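Local coordinates for protein VP1 (Polyomavirus HPyV6, PDB 4PCG) that probably serves as the major structural protein of the viral capsid, forming jelly-roll pentamers, and is linked to attachment to host-cell receptors, at residues 28-31 with 37-40; 51-56 with 173-178; 59-64 with 118-123; 92-97 with 234-239. All blocks are in the same frame, centred on the assembly; numbering follows the deposited sequence. Where two conformers were deposited one is given.

Contact 1 (28-31 with 37-40); sequences LPNF and TAVY
Asn30 and Tyr40 face each other across a single beta bridge, their CA atoms 4.8 Å apart, where the chain doubles back after strand 9-27. One backbone bond holds it: Phe31 N gives its hydrogen to Val39 O at 3.2 Å, and Tyr40 CA sends a CA-H...O contact to Pro29 O. A side chain supplies the second bond. Asn30 extends with CG anti to its backbone nitrogen (chi1 165°), which carries OD1 across to Val39 N at 3.1 Å; the donor stands 26° off the carbonyl plane, and Ala38 CB lies beside the same oxygen. Asparagine suits this place because its amide does two jobs: while OD1 receives Val39, ND2 gives to the carbonyls of Ala170 and Tyr61. The Tyr40 ring crosses Leu28 at about a right angle. Leu28 CB comes to 3.7 Å from Tyr40 CD1, Leu28 CD1 lies over the rim of one face, and Pro29 O meets the ring edge in plane. Ala158 of a second subunit packs on the same leucine. With bonds at both ends, the buried Asn30 amide is probably held from rotating, and it joins this loop to Ala170 and Tyr61 as well as to Val39.

Contact 2 (51-56 with 173-178); sequences DTLDAG and PIEIWS. With NA (sodium ion), chain L.
Leu53 reaches from the short strand 52-53 and divides its two methyls between neighbours in the turn that leads into strand 177-179. Leu53 CD1 packs on Ile176 CG1 at 3.7 Å, the two side chains sliding past each other in opposite directions, and it also touches Glu175 CB. Leu53 CD2 sits against the carboxylate, 3.1 Å from Glu175 OE1. Leucine suits this buried spot because its two methyls fill the place between Ile176 and the Glu175 chain. Further out, both carboxylate oxygens of Glu175 are hydrogen-bonded, OE1 with Tyr47 OH and OE2 with Ser58 OG. Its backbone belongs to a tight turn in which Pro173 O accepts from Ile176 N and Trp177 N, both at 3.1 Å. On the other segment, the residues flanking Leu53 hold a sodium ion: Thr52 O binds it at 2.5 Å and Asp54 OD2 at 2.4 Å, with a water, Thr48 and Thr50 completing the site. Asp54 probably also offsets the ion's charge, whereas Thr52 contributes its backbone carbonyl. The cation thus probably stiffens the backbone on both sides of Leu53, and the paired hydrogen bonds let the buried Glu175 carboxylate tolerate a methyl group against it.

Contact 3 (59-64 with 118-123); sequences LCYTLA and MYFWAC
Tyr61 reaches from segment 59-64 to strand 117-124 of the VP1 jelly roll, meeting Met118 and Phe120. Leu59 and Cys60 lead up to it, and at Tyr61 the side chain takes over. Its CG lies anti to the carbonyl carbon (chi1 -72°), and although its first bond does not aim at the strand, the far end of the ring arrives there. The edge of Tyr61 meets the face of Phe120 in an offset edge-to-face stack, centroids 5.4 Å apart and planes at 74°; Tyr61 CE1 lies over that face, 3.7 Å from Phe120 CD1. An extended chi1 (178°) carries the Phe120 ring toward segment 59-64, and chi2 sets its plane. Tyrosine is well chosen: its ring fills the apolar interior, and its hydroxyl hydrogen-bonds with Trp177 O instead of being stranded there. Next along, Thr62 and Ala64 lie on strand 62-67, their backbones pairing with strand 227-239. Phe205 of a neighbouring subunit packs on Phe120. The extended Met118 crosses Tyr61 at about a right angle, bringing its terminal methyl CE to 3.7 Å from Tyr61 OH.

Contact 4 (92-97 with 234-239); sequences LIFTPQ and DMLGMV
Leu236 CD1 sits over the middle of the Phe94 ring, a CH-pi contact with the methyl 3.3 Å from the ring centroid and only 3° off its normal. Their side chains approach from opposite directions. Phe94 has CG anti to the backbone nitrogen: chi1 of -163° carries the ring toward strand 227-239, and chi2 (55°) turns a face to Leu236. Leu236 has CG anti to its carbonyl carbon and an extended chi2, so a single methyl leads. One methyl of a branched side chain fits well against a flat aromatic face. Beside this pair, Leu92 crosses Asp234, laying CD2 3.4 Å from Asp234 CG. The aspartate can accept such an apolar neighbour because OD1 forms a salt bridge with Arg263, and Leu92 also packs on that arginine. Further along, Gln97 folds back upon its own segment: NE2 donates to Thr95 O at 2.9 Å, nearly straight but from well above the carbonyl plane, while OE1 hydrogen-bonds with Ser100 OG. Phe94 O in turn accepts from Ser178 OG of a second subunit. The positive phi of Gly237 suits a residue without a CB; with Leu236 it lies opposite the single residue Gln258 of strand 256-274, a classic beta bulge in the antiparallel sheet of the jelly roll.

How the contacts relate
From the N terminus, strand 9-27 runs into contact 1, a short loop closed locally before any other contact begins. Contact 2 opens next and, by joining the sodium-binding loop to the 173-178 turn, closes a loop of more than a hundred residues; contact 3, joining 59-64 to strand 117-124, is nested inside it. Contact 4 crosses both, since 92-97 lies between their segments and 234-239 follows them; it joins the end of strand 79-93 to strand 227-239. Segment 59-64 connects much of this: it bonds to contact 1 through Asn30 O and Cys60 N, and to contact 2 through Leu59 O and Ile174 N. Strand 117-124 pairs with strand 227-239 of contact 4, Met118 O meeting Met235 N.

Contact 1 (28-31 with 37-40)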
loop_
_atom_site.group_PDB
_atom_site.type_symbol
_atom_site.label_atom_id
_atom_site.label_comp_id
_atom_site.label_asym_id
_atom_site.label_seq_id
_atom_site.Cartn_x
_atom_site.Cartn_y
_atom_site.Cartn_z
ATOM N N LEU B 28 -13.966 -13.878 21.041
ATOM C CA LEU B 28 -14.511 -12.572 21.403
ATOM C C LEU B 28 -13.443 -11.741 22.112
ATOM O O LEU B 28 -12.603 -12.285 22.836
ATOM C CB LEU B 28 -15.732 -12.754 22.295
ATOM C CG LEU B 28 -16.832 -13.672 21.736
ATOM C CD1 LEU B 28 -17.846 -13.936 22.810
ATOM C CD2 LEU B 28 -17.455 -13.052 20.494
ATOM N N PRO B 29 -13.459 -10.403 21.897
ATOM C CA PRO B 29 -12.439 -9.565 22.515
ATOM C C PRO B 29 -12.503 -9.615 24.048
ATOM O O PRO B 29 -13.565 -9.666 24.632
ATOM C CB PRO B 29 -12.762 -8.167 21.991
ATOM C CG PRO B 29 -14.207 -8.200 21.660
ATOM C CD PRO B 29 -14.457 -9.610 21.165
ATOM N N ASN B 30 -11.341 -9.526 24.673
ATOM C CA ASN B 30 -11.205 -9.803 26.081
ATOM C C ASN B 30 -10.284 -8.782 26.752
ATOM O O ASN B 30 -9.094 -8.729 26.450
ATOM C CB ASN B 30 -10.591 -11.201 26.154
ATOM C CG ASN B 30 -10.052 -11.531 27.493
ATOM O OD1 ASN B 30 -10.626 -11.147 28.540
ATOM N ND2 ASN B 30 -8.930 -12.251 27.500
ATOM N N PHE B 31 -10.854 -7.988 27.641
ATOM C CA PHE B 31 -10.150 -7.021 28.506
ATOM C C PHE B 31 -10.261 -7.536 29.948
ATOM O O PHE B 31 -10.915 -6.931 30.824
ATOM C CB PHE B 31 -10.819 -5.629 28.399
ATOM C CG PHE B 31 -10.635 -4.946 27.057
ATOM C CD1 PHE B 31 -11.564 -5.133 26.028
ATOM C CD2 PHE B 31 -9.552 -4.109 26.823
ATOM C CE1 PHE B 31 -11.411 -4.512 24.800
ATOM C CE2 PHE B 31 -9.392 -3.480 25.596
ATOM C CZ PHE B 31 -10.325 -3.662 24.591
ATOM N N THR B 37 -11.281 -15.145 34.431
ATOM C CA THR B 37 -12.457 -14.322 34.172
ATOM C C THR B 37 -12.213 -13.383 32.983
ATOM O O THR B 37 -11.901 -12.169 33.134
ATOM C CB THR B 37 -12.906 -13.542 35.440
ATOM O OG1 THR B 37 -11.779 -12.904 36.076
ATOM C CG2 THR B 37 -13.560 -14.500 36.427
ATOM N N ALA B 38 -12.356 -13.966 31.793
ATOM C CA ALA B 38 -12.355 -13.174 30.560
ATOM C C ALA B 38 -13.537 -12.197 30.613
ATOM O O ALA B 38 -14.611 -12.495 31.188
ATOM C CB ALA B 38 -12.432 -14.054 29.320
ATOM N N VAL B 39 -13.338 -11.008 30.053
ATOM C CA VAL B 39 -14.408 -10.016 30.082
ATOM C C VAL B 39 -14.692 -9.664 28.649
ATOM O O VAL B 39 -13.865 -8.948 27.998
ATOM C CB VAL B 39 -14.018 -8.784 30.927
ATOM C CG1 VAL B 39 -15.033 -7.650 30.744
ATOM C CG2 VAL B 39 -13.901 -9.172 32.400
ATOM N N TYR B 40 -15.829 -10.141 28.119
ATOM C CA TYR B 40 -15.996 -9.951 26.678
ATOM C C TYR B 40 -16.665 -8.634 26.393
ATOM O O TYR B 40 -17.822 -8.414 26.745
ATOM C CB TYR B 40 -16.711 -11.109 26.007
ATOM C CG TYR B 40 -16.034 -12.429 26.217
ATOM C CD1 TYR B 40 -14.718 -12.639 25.825
ATOM C CD2 TYR B 40 -16.732 -13.489 26.782
ATOM C CE1 TYR B 40 -14.108 -13.861 25.989
ATOM C CE2 TYR B 40 -16.130 -14.710 26.971
ATOM C CZ TYR B 40 -14.831 -14.893 26.579
ATOM O OH TYR B 40 -14.249 -16.113 26.778
#

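Contact 2 (51-56 with 173-178)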
loop_
_atom_site.group_PDB
_atom_site.type_symbol
_atom_site.label_atom_id
_atom_site.label_comp_id
_atom_site.label_asym_id
_atom_site.label_seq_id
_atom_site.Cartn_x
_atom_site.Cartn_y
_atom_site.Cartn_z
ATOM N N ASP B 51 1.848 5.294 34.411
ATOM C CA ASP B 51 2.970 4.413 34.125
ATOM C C ASP B 51 2.642 2.906 34.306
ATOM O O ASP B 51 3.551 2.094 34.448
ATOM C CB ASP B 51 4.125 4.794 35.036
ATOM C CG ASP B 51 3.785 4.634 36.500
ATOM O OD1 ASP B 51 2.697 4.102 36.818
ATOM O OD2 ASP B 51 4.594 5.060 37.329
ATOM N N THR B 52 1.359 2.553 34.347
ATOM C CA THR B 52 0.945 1.177 34.672
ATOM C C THR B 52 -0.054 0.721 33.654
ATOM O O THR B 52 -0.999 1.451 33.329
ATOM C CB THR B 52 0.312 1.089 36.089
ATOM O OG1 THR B 52 1.278 1.462 37.035
ATOM C CG2 THR B 52 -0.160 -0.339 36.430
ATOM N N LEU B 53 0.171 -0.473 33.106
ATOM C CA LEU B 53 -0.794 -1.114 32.242
ATOM C C LEU B 53 -1.849 -1.754 33.118
ATOM O O LEU B 53 -1.515 -2.610 33.956
ATOM C CB LEU B 53 -0.154 -2.231 31.394
ATOM C CG LEU B 53 0.745 -1.823 30.248
ATOM C CD1 LEU B 53 1.285 -3.081 29.573
ATOM C CD2 LEU B 53 -0.003 -0.966 29.244
ATOM N N ASP B 54 -3.104 -1.353 32.909
ATOM C CA ASP B 54 -4.174 -1.622 33.857
ATOM C C ASP B 54 -5.052 -2.730 33.332
ATOM O O ASP B 54 -5.317 -2.826 32.127
ATOM C CB ASP B 54 -5.012 -0.364 34.123
ATOM C CG ASP B 54 -4.181 0.801 34.630
ATOM O OD1 ASP B 54 -3.587 0.653 35.705
ATOM O OD2 ASP B 54 -4.114 1.872 33.960
ATOM N N ALA B 55 -5.512 -3.578 34.240
ATOM C CA ALA B 55 -6.492 -4.588 33.866
ATOM C C ALA B 55 -7.797 -3.858 33.524
ATOM O O ALA B 55 -8.150 -2.884 34.192
ATOM C CB ALA B 55 -6.711 -5.540 35.015
ATOM N N GLY B 56 -8.471 -4.297 32.472
ATOM C CA GLY B 56 -9.759 -3.733 32.094
ATOM C C GLY B 56 -9.645 -2.786 30.918
ATOM O O GLY B 56 -10.612 -2.623 30.178
ATOM N N PRO B 173 -1.718 -9.557 28.389
ATOM C CA PRO B 173 -1.878 -8.347 27.573
ATOM C C PRO B 173 -1.021 -8.346 26.341
ATOM O O PRO B 173 0.180 -8.680 26.386
ATOM C CB PRO B 173 -1.503 -7.201 28.534
ATOM C CG PRO B 173 -0.695 -7.827 29.619
ATOM C CD PRO B 173 -1.180 -9.265 29.722
ATOM N N ILE B 174 -1.611 -7.928 25.232
ATOM C CA ILE B 174 -0.842 -7.816 23.999
ATOM C C ILE B 174 0.230 -6.731 24.044
ATOM O O ILE B 174 1.155 -6.742 23.226
ATOM C CB ILE B 174 -1.732 -7.650 22.749
ATOM C CG1 ILE B 174 -2.450 -6.286 22.776
ATOM C CG2 ILE B 174 -2.706 -8.807 22.627
ATOM C CD1 ILE B 174 -3.312 -6.023 21.536
ATOM N N GLU B 175 0.151 -5.793 24.988
ATOM C CA GLU B 175 1.175 -4.790 25.078
ATOM C C GLU B 175 2.453 -5.314 25.742
ATOM O O GLU B 175 3.406 -4.561 25.894
ATOM C CB GLU B 175 0.634 -3.559 25.813
ATOM C CG GLU B 175 -0.314 -2.745 24.956
ATOM C CD GLU B 175 -1.170 -1.804 25.796
ATOM O OE1 GLU B 175 -0.661 -0.724 26.184
ATOM O OE2 GLU B 175 -2.346 -2.150 26.080
ATOM N N ILE B 176 2.461 -6.601 26.121
ATOM C CA ILE B 176 3.579 -7.257 26.794
ATOM C C ILE B 176 4.049 -8.530 26.070
ATOM O O ILE B 176 5.261 -8.755 25.970
ATOM C CB ILE B 176 3.181 -7.613 28.252
ATOM C CG1 ILE B 176 2.955 -6.323 29.090
ATOM C CG2 ILE B 176 4.217 -8.488 28.919
ATOM C CD1 ILE B 176 4.224 -5.520 29.329
ATOM N N TRP B 177 3.098 -9.343 25.598
ATOM C CA TRP B 177 3.375 -10.713 25.158
ATOM C C TRP B 177 3.331 -10.879 23.648
ATOM O O TRP B 177 2.277 -10.699 23.028
ATOM C CB TRP B 177 2.394 -11.704 25.811
ATOM C CG TRP B 177 2.489 -11.713 27.329
ATOM C CD1 TRP B 177 1.728 -10.976 28.195
ATOM C CD2 TRP B 177 3.430 -12.441 28.148
ATOM N NE1 TRP B 177 2.120 -11.218 29.495
ATOM C CE2 TRP B 177 3.163 -12.109 29.487
ATOM C CE3 TRP B 177 4.450 -13.365 27.878
ATOM C CZ2 TRP B 177 3.896 -12.640 30.555
ATOM C CZ3 TRP B 177 5.168 -13.887 28.940
ATOM C CH2 TRP B 177 4.892 -13.527 30.252
ATOM N N SER B 178 4.465 -11.284 23.081
ATOM C CA SER B 178 4.639 -11.520 21.638
ATOM C C SER B 178 4.793 -13.029 21.370
ATOM O O SER B 178 5.431 -13.727 22.159
ATOM C CB SER B 178 5.895 -10.788 21.153
ATOM O OG SER B 178 6.068 -10.833 19.735
HETATM NA NA NA L . -2.585 3.249 32.792
HETATM O O HOH W 1 -2.900 2.360 30.663
#

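Contact 3 (59-64 with 118-123)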
loop_
_atom_site.group_PDB
_atom_site.type_symbol
_atom_site.label_atom_id
_atom_site.label_comp_id
_atom_site.label_asym_id
_atom_site.label_seq_id
_atom_site.Cartn_x
_atom_site.Cartn_y
_atom_site.Cartn_z
ATOM N N LEU B 59 -6.036 -4.665 26.121
ATOM C CA LEU B 59 -6.528 -5.821 25.404
ATOM C C LEU B 59 -5.610 -7.035 25.684
ATOM O O LEU B 59 -4.368 -6.918 25.684
ATOM C CB LEU B 59 -6.589 -5.545 23.910
ATOM C CG LEU B 59 -7.306 -6.621 23.050
ATOM C CD1 LEU B 59 -8.754 -6.820 23.439
ATOM C CD2 LEU B 59 -7.249 -6.274 21.567
ATOM N N CYS B 60 -6.230 -8.180 25.980
ATOM C CA CYS B 60 -5.486 -9.417 26.183
ATOM C C CYS B 60 -5.783 -10.381 25.048
ATOM O O CYS B 60 -6.784 -10.250 24.347
ATOM C CB CYS B 60 -5.854 -10.055 27.523
ATOM S SG CYS B 60 -5.361 -9.033 28.948
ATOM N N TYR B 61 -4.932 -11.357 24.870
ATOM C CA TYR B 61 -5.253 -12.419 23.909
ATOM C C TYR B 61 -6.544 -13.116 24.331
ATOM O O TYR B 61 -6.838 -13.280 25.540
ATOM C CB TYR B 61 -4.136 -13.453 23.847
ATOM C CG TYR B 61 -2.867 -13.026 23.169
ATOM C CD1 TYR B 61 -2.756 -13.062 21.778
ATOM C CD2 TYR B 61 -1.772 -12.635 23.893
ATOM C CE1 TYR B 61 -1.593 -12.711 21.149
ATOM C CE2 TYR B 61 -0.590 -12.283 23.275
ATOM C CZ TYR B 61 -0.512 -12.307 21.888
ATOM O OH TYR B 61 0.676 -11.959 21.299
ATOM N N THR B 62 -7.308 -13.529 23.335
ATOM C CA THR B 62 -8.422 -14.440 23.555
ATOM C C THR B 62 -8.004 -15.837 23.172
ATOM O O THR B 62 -7.327 -16.010 22.181
ATOM C CB THR B 62 -9.630 -14.048 22.712
ATOM O OG1 THR B 62 -10.005 -12.708 23.044
ATOM C CG2 THR B 62 -10.830 -15.022 22.959
ATOM N N LEU B 63 -8.378 -16.814 23.992
ATOM C CA LEU B 63 -8.050 -18.215 23.711
ATOM C C LEU B 63 -9.315 -19.088 23.687
ATOM O O LEU B 63 -10.267 -18.878 24.457
ATOM C CB LEU B 63 -7.027 -18.738 24.708
ATOM C CG LEU B 63 -7.376 -19.113 26.136
ATOM C CD1 LEU B 63 -7.869 -20.555 26.248
ATOM C CD2 LEU B 63 -6.145 -18.969 27.013
ATOM N N ALA B 64 -9.318 -20.085 22.812
ATOM C CA ALA B 64 -10.362 -21.092 22.812
ATOM C C ALA B 64 -9.664 -22.415 22.636
ATOM O O ALA B 64 -8.783 -22.534 21.788
ATOM C CB ALA B 64 -11.369 -20.837 21.686
ATOM N N MET B 118 -3.206 -4.019 16.242
ATOM C CA MET B 118 -2.629 -5.361 16.148
ATOM C C MET B 118 -3.681 -6.312 15.640
ATOM O O MET B 118 -4.778 -6.346 16.176
ATOM C CB MET B 118 -2.107 -5.844 17.494
ATOM C CG MET B 118 -1.587 -7.272 17.453
ATOM S SD MET B 118 -0.743 -7.705 18.973
ATOM C CE MET B 118 -0.591 -9.486 18.806
ATOM N N TYR B 119 -3.326 -7.109 14.630
ATOM C CA TYR B 119 -4.219 -8.121 14.070
ATOM C C TYR B 119 -3.449 -9.446 14.198
ATOM O O TYR B 119 -2.339 -9.530 13.724
ATOM C CB TYR B 119 -4.480 -7.848 12.589
ATOM C CG TYR B 119 -4.954 -6.428 12.304
ATOM C CD1 TYR B 119 -6.297 -6.136 12.316
ATOM C CD2 TYR B 119 -4.064 -5.399 12.057
ATOM C CE1 TYR B 119 -6.752 -4.851 12.079
ATOM C CE2 TYR B 119 -4.519 -4.104 11.814
ATOM C CZ TYR B 119 -5.865 -3.838 11.830
ATOM O OH TYR B 119 -6.359 -2.553 11.599
ATOM N N PHE B 120 -4.025 -10.440 14.847
ATOM C CA PHE B 120 -3.282 -11.654 15.164
ATOM C C PHE B 120 -4.206 -12.846 15.252
ATOM O O PHE B 120 -5.246 -12.788 15.908
ATOM C CB PHE B 120 -2.517 -11.471 16.504
ATOM C CG PHE B 120 -1.747 -12.695 16.935
ATOM C CD1 PHE B 120 -2.356 -13.694 17.676
ATOM C CD2 PHE B 120 -0.441 -12.874 16.525
ATOM C CE1 PHE B 120 -1.648 -14.874 17.994
ATOM C CE2 PHE B 120 0.268 -13.999 16.865
ATOM C CZ PHE B 120 -0.339 -15.004 17.607
ATOM N N TRP B 121 -3.780 -13.954 14.649
ATOM C CA TRP B 121 -4.428 -15.222 14.858
ATOM C C TRP B 121 -3.384 -16.332 14.939
ATOM O O TRP B 121 -2.293 -16.236 14.368
ATOM C CB TRP B 121 -5.477 -15.507 13.775
ATOM C CG TRP B 121 -4.927 -15.656 12.373
ATOM C CD1 TRP B 121 -4.883 -14.676 11.387
ATOM C CD2 TRP B 121 -4.342 -16.840 11.784
ATOM N NE1 TRP B 121 -4.315 -15.202 10.230
ATOM C CE2 TRP B 121 -3.965 -16.513 10.459
ATOM C CE3 TRP B 121 -4.087 -18.143 12.259
ATOM C CZ2 TRP B 121 -3.347 -17.440 9.603
ATOM C CZ3 TRP B 121 -3.466 -19.064 11.404
ATOM C CH2 TRP B 121 -3.104 -18.704 10.094
ATOM N N ALA B 122 -3.735 -17.363 15.686
ATOM C CA ALA B 122 -2.946 -18.570 15.769
ATOM C C ALA B 122 -3.857 -19.786 15.875
ATOM O O ALA B 122 -4.925 -19.745 16.503
ATOM C CB ALA B 122 -2.025 -18.530 16.977
ATOM N N CYS B 123 -3.364 -20.880 15.288
ATOM C CA CYS B 123 -4.010 -22.205 15.351
ATOM C C CYS B 123 -2.941 -23.194 15.656
ATOM O O CYS B 123 -1.961 -23.265 14.922
ATOM C CB CYS B 123 -4.525 -22.656 14.007
ATOM S SG CYS B 123 -5.914 -21.742 13.390
#

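Contact 4 (92-97 with 234-239)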
loop_
_atom_site.group_PDB
_atom_site.type_symbol
_atom_site.label_atom_id
_atom_site.label_comp_id
_atom_site.label_asym_id
_atom_site.label_seq_id
_atom_site.Cartn_x
_atom_site.Cartn_y
_atom_site.Cartn_z
ATOM N N LEU B 92 -12.391 -11.159 10.458
ATOM C CA LEU B 92 -12.772 -10.230 11.502
ATOM C C LEU B 92 -14.182 -9.715 11.277
ATOM O O LEU B 92 -14.596 -9.460 10.129
ATOM C CB LEU B 92 -11.831 -9.026 11.521
ATOM C CG LEU B 92 -10.427 -9.201 12.091
ATOM C CD1 LEU B 92 -9.708 -7.873 12.250
ATOM C CD2 LEU B 92 -10.550 -9.884 13.441
ATOM N N ILE B 93 -14.902 -9.541 12.384
ATOM C CA ILE B 93 -16.259 -9.027 12.385
ATOM C C ILE B 93 -16.241 -7.614 12.959
ATOM O O ILE B 93 -15.889 -7.415 14.116
ATOM C CB ILE B 93 -17.205 -9.910 13.235
ATOM C CG1 ILE B 93 -17.188 -11.335 12.694
ATOM C CG2 ILE B 93 -18.614 -9.382 13.216
ATOM C CD1 ILE B 93 -17.832 -12.331 13.614
ATOM N N PHE B 94 -16.627 -6.642 12.139
ATOM C CA PHE B 94 -16.567 -5.232 12.552
ATOM C C PHE B 94 -17.531 -4.430 11.702
ATOM O O PHE B 94 -18.002 -4.931 10.679
ATOM C CB PHE B 94 -15.135 -4.696 12.425
ATOM C CG PHE B 94 -14.891 -3.414 13.183
ATOM C CD1 PHE B 94 -15.169 -3.339 14.541
ATOM C CD2 PHE B 94 -14.401 -2.303 12.536
ATOM C CE1 PHE B 94 -14.947 -2.167 15.245
ATOM C CE2 PHE B 94 -14.166 -1.132 13.241
ATOM C CZ PHE B 94 -14.461 -1.073 14.589
ATOM N N THR B 95 -17.827 -3.195 12.141
ATOM C CA THR B 95 -18.624 -2.228 11.404
ATOM C C THR B 95 -17.901 -0.864 11.459
ATOM O O THR B 95 -17.134 -0.615 12.387
ATOM C CB THR B 95 -19.994 -2.029 12.079
ATOM O OG1 THR B 95 -19.768 -1.663 13.444
ATOM C CG2 THR B 95 -20.821 -3.315 12.010
ATOM N N PRO B 96 -18.131 0.013 10.478
ATOM C CA PRO B 96 -17.521 1.338 10.540
ATOM C C PRO B 96 -18.020 2.128 11.737
ATOM O O PRO B 96 -19.205 2.088 12.046
ATOM C CB PRO B 96 -17.950 1.995 9.227
ATOM C CG PRO B 96 -19.161 1.226 8.810
ATOM C CD PRO B 96 -18.959 -0.154 9.274
ATOM N N GLN B 97 -17.090 2.812 12.413
ATOM C CA GLN B 97 -17.394 3.639 13.550
ATOM C C GLN B 97 -17.303 5.108 13.129
ATOM O O GLN B 97 -16.269 5.560 12.642
ATOM C CB GLN B 97 -16.408 3.347 14.691
ATOM C CG GLN B 97 -16.325 1.890 15.086
ATOM C CD GLN B 97 -17.632 1.353 15.622
ATOM O OE1 GLN B 97 -18.144 1.837 16.638
ATOM N NE2 GLN B 97 -18.181 0.337 14.956
ATOM N N ASP B 234 -7.137 -8.585 18.307
ATOM C CA ASP B 234 -7.472 -7.666 17.216
ATOM C C ASP B 234 -7.859 -6.290 17.726
ATOM O O ASP B 234 -9.025 -6.006 17.985
ATOM C CB ASP B 234 -8.532 -8.300 16.316
ATOM C CG ASP B 234 -7.991 -9.560 15.591
ATOM O OD1 ASP B 234 -7.186 -9.402 14.644
ATOM O OD2 ASP B 234 -8.329 -10.696 15.986
ATOM N N MET B 235 -6.833 -5.440 17.833
ATOM C CA MET B 235 -6.977 -4.064 18.294
ATOM C C MET B 235 -6.952 -3.163 17.082
ATOM O O MET B 235 -6.001 -3.176 16.303
ATOM C CB MET B 235 -5.832 -3.668 19.211
ATOM C CG MET B 235 -5.805 -2.179 19.571
ATOM S SD MET B 235 -4.615 -1.819 20.877
ATOM C CE MET B 235 -3.064 -2.207 20.079
ATOM N N LEU B 236 -7.993 -2.356 16.931
ATOM C CA LEU B 236 -8.156 -1.518 15.749
ATOM C C LEU B 236 -7.816 -0.055 15.945
ATOM O O LEU B 236 -7.688 0.684 14.968
ATOM C CB LEU B 236 -9.614 -1.641 15.262
ATOM C CG LEU B 236 -10.086 -3.071 14.983
ATOM C CD1 LEU B 236 -11.523 -3.092 14.466
ATOM C CD2 LEU B 236 -9.160 -3.721 14.004
ATOM N N GLY B 237 -7.654 0.377 17.199
ATOM C CA GLY B 237 -7.339 1.769 17.474
ATOM C C GLY B 237 -7.978 2.205 18.777
ATOM O O GLY B 237 -8.309 1.369 19.640
ATOM N N MET B 238 -8.125 3.503 18.911
ATOM C CA MET B 238 -8.758 4.157 20.053
ATOM C C MET B 238 -10.046 4.869 19.616
ATOM O O MET B 238 -10.173 5.271 18.452
ATOM C CB MET B 238 -7.832 5.229 20.662
ATOM C CG MET B 238 -6.421 4.790 21.058
ATOM S SD MET B 238 -6.307 3.449 22.276
ATOM C CE MET B 238 -6.899 4.257 23.755
ATOM N N VAL B 239 -10.947 5.067 20.581
ATOM C CA VAL B 239 -12.210 5.755 20.376
ATOM C C VAL B 239 -12.564 6.587 21.614
ATOM O O VAL B 239 -11.995 6.379 22.699
ATOM C CB VAL B 239 -13.346 4.749 20.076
ATOM C CG1 VAL B 239 -13.166 4.072 18.722
ATOM C CG2 VAL B 239 -13.472 3.696 21.183
#